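Local coordinates for protein cytosine-specific methyltransferase (Escherichia coli O157:H7 EDL933, PDB 3G7U) that probably methylates cytosine in DNA at carbon 5, using S-adenosyl-L-methionine as the methyl donor, as a prophage-encoded modification enzyme, at residues 198-203 with 320-325. Sequence-based numbering, arbitrary orientation.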
loop_
_atom_site.group_PDB
_atom_site.type_symbol
_atom_site.label_atom_id
_atom_site.label_comp_id
_atom_site.label_asym_id
_atom_site.label_seq_id
_atom_site.Cartn_x
_atom_site.Cartn_y
_atom_site.Cartn_z
ATOM N N TYR A 198 -19.616 2.525 3.247
ATOM C CA TYR A 198 -20.869 1.909 3.701
ATOM C C TYR A 198 -20.748 1.350 5.099
ATOM O O TYR A 198 -19.817 0.557 5.381
ATOM C CB TYR A 198 -21.311 0.748 2.782
ATOM C CG TYR A 198 -22.398 -0.099 3.437
ATOM C CD1 TYR A 198 -23.722 0.329 3.412
ATOM C CD2 TYR A 198 -22.095 -1.274 4.139
ATOM C CE1 TYR A 198 -24.724 -0.400 4.031
ATOM C CE2 TYR A 198 -23.086 -1.999 4.787
ATOM C CZ TYR A 198 -24.402 -1.538 4.713
ATOM O OH TYR A 198 -25.413 -2.216 5.316
ATOM N N GLY A 199 -21.706 1.703 5.961
ATOM C CA GLY A 199 -21.892 0.986 7.247
ATOM C C GLY A 199 -21.021 1.451 8.407
ATOM O O GLY A 199 -21.117 0.932 9.521
ATOM N N LEU A 200 -20.178 2.447 8.158
ATOM C CA LEU A 200 -19.351 3.022 9.207
ATOM C C LEU A 200 -20.209 3.919 10.113
ATOM O O LEU A 200 -21.261 4.424 9.671
ATOM C CB LEU A 200 -18.191 3.821 8.572
ATOM C CG LEU A 200 -17.051 3.027 7.888
ATOM C CD1 LEU A 200 -16.171 3.962 7.068
ATOM C CD2 LEU A 200 -16.171 2.267 8.889
ATOM N N PRO A 201 -19.768 4.146 11.375
ATOM C CA PRO A 201 -20.581 4.992 12.264
ATOM C C PRO A 201 -20.780 6.432 11.791
ATOM O O PRO A 201 -19.834 7.077 11.320
ATOM C CB PRO A 201 -19.842 4.945 13.608
ATOM C CG PRO A 201 -18.462 4.433 13.308
ATOM C CD PRO A 201 -18.595 3.557 12.060
ATOM N N ASP A 202 -22.011 6.940 11.925
ATOM C CA ASP A 202 -22.292 8.342 11.598
ATOM C C ASP A 202 -21.875 9.306 12.700
ATOM O O ASP A 202 -21.683 10.505 12.452
ATOM C CB ASP A 202 -23.799 8.537 11.324
ATOM C CG ASP A 202 -24.187 8.135 9.910
ATOM O OD1 ASP A 202 -23.461 8.502 8.947
ATOM O OD2 ASP A 202 -25.213 7.435 9.764
ATOM N N ILE A 203 -21.801 8.787 13.925
ATOM C CA ILE A 203 -21.359 9.564 15.081
ATOM C C ILE A 203 -20.010 9.047 15.540
ATOM O O ILE A 203 -19.884 7.873 15.906
ATOM C CB ILE A 203 -22.339 9.470 16.280
ATOM C CG1 ILE A 203 -23.776 9.840 15.885
ATOM C CG2 ILE A 203 -21.825 10.297 17.469
ATOM C CD1 ILE A 203 -23.961 11.233 15.376
ATOM N N THR A 320 -11.947 10.039 8.672
ATOM C CA THR A 320 -11.231 9.386 9.731
ATOM C C THR A 320 -10.122 8.530 9.129
ATOM O O THR A 320 -10.123 8.236 7.923
ATOM C CB THR A 320 -12.145 8.439 10.528
ATOM O OG1 THR A 320 -12.568 7.398 9.662
ATOM C CG2 THR A 320 -13.361 9.165 11.057
ATOM N N PRO A 321 -9.137 8.153 9.951
ATOM C CA PRO A 321 -8.139 7.212 9.412
ATOM C C PRO A 321 -8.759 5.939 8.828
ATOM O O PRO A 321 -8.282 5.423 7.809
ATOM C CB PRO A 321 -7.299 6.866 10.656
ATOM C CG PRO A 321 -7.385 8.056 11.502
ATOM C CD PRO A 321 -8.800 8.628 11.302
ATOM N N ARG A 322 -9.795 5.404 9.467
ATOM C CA ARG A 322 -10.366 4.167 8.933
ATOM C C ARG A 322 -11.042 4.418 7.584
ATOM O O ARG A 322 -10.956 3.595 6.686
ATOM C CB ARG A 322 -11.350 3.513 9.915
ATOM C CG ARG A 322 -12.057 2.218 9.421
ATOM C CD ARG A 322 -11.107 1.099 8.974
ATOM N NE ARG A 322 -10.282 0.612 10.069
ATOM C CZ ARG A 322 -9.189 -0.130 9.909
ATOM N NH1 ARG A 322 -8.808 -0.518 8.690
ATOM N NH2 ARG A 322 -8.500 -0.529 10.978
ATOM N N GLU A 323 -11.649 5.590 7.421
ATOM C CA GLU A 323 -12.237 5.946 6.127
ATOM C C GLU A 323 -11.181 6.076 5.045
ATOM O O GLU A 323 -11.377 5.573 3.937
ATOM C CB GLU A 323 -13.058 7.241 6.245
ATOM C CG GLU A 323 -14.368 6.990 7.037
ATOM C CD GLU A 323 -15.098 8.256 7.518
ATOM O OE1 GLU A 323 -14.521 9.365 7.479
ATOM O OE2 GLU A 323 -16.269 8.130 7.985
ATOM N N ALA A 324 -10.063 6.730 5.366
ATOM C CA ALA A 324 -8.949 6.808 4.447
ATOM C C ALA A 324 -8.405 5.422 4.078
ATOM O O ALA A 324 -8.071 5.171 2.888
ATOM C CB ALA A 324 -7.843 7.662 5.038
ATOM N N ALA A 325 -8.304 4.546 5.075
ATOM C CA ALA A 325 -7.822 3.151 4.871
ATOM C C ALA A 325 -8.729 2.447 3.900
ATOM O O ALA A 325 -8.260 1.754 2.985
ATOM C CB ALA A 325 -7.791 2.382 6.176
HETATM O O HOH W 1 -16.994 6.760 10.280
#
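Leu-200, in the irregular loop between helix 193-196 and strand 205-207, faces the first turn of helix 321-328, its CA lying 8.3 Å from the CA of Glu-323. The two methyls of Leu-200 bridge successive helix residues: CD1 rests on Glu-323 CG at 3.5 Å, while CD2 comes to 4.1 Å from Arg-322 CG, where the two side chains cross nearly at right angles. With CG anti to the backbone N (chi1 178°), Arg-322 presents that methylene to the leucine; bends at chi2 and chi3 then turn the chain so that NE bonds to Ser-253 O and NH2 to Phe-334 O. Ile-252 of strand 251-252 packs against both Leu-200 and Arg-322. Glu-323 also completes a capping box with Thr-320, the N-cap: Glu-323 N donates to Thr-320 OG1 (3.0 Å), and Thr-320 N to Glu-323 OE1 (2.9 Å), from above the carboxylate plane. Arg-317 forms a salt bridge to the same oxygen, probably favouring the ionised carboxylate. Glu-323 OE2 accepts from a water at 2.8 Å, and the same water donates to Pro-201 O at 3.0 Å. Arg-322 and Glu-323 thus exemplify how long polar side chains pack through methylenes while their charged ends bond separately.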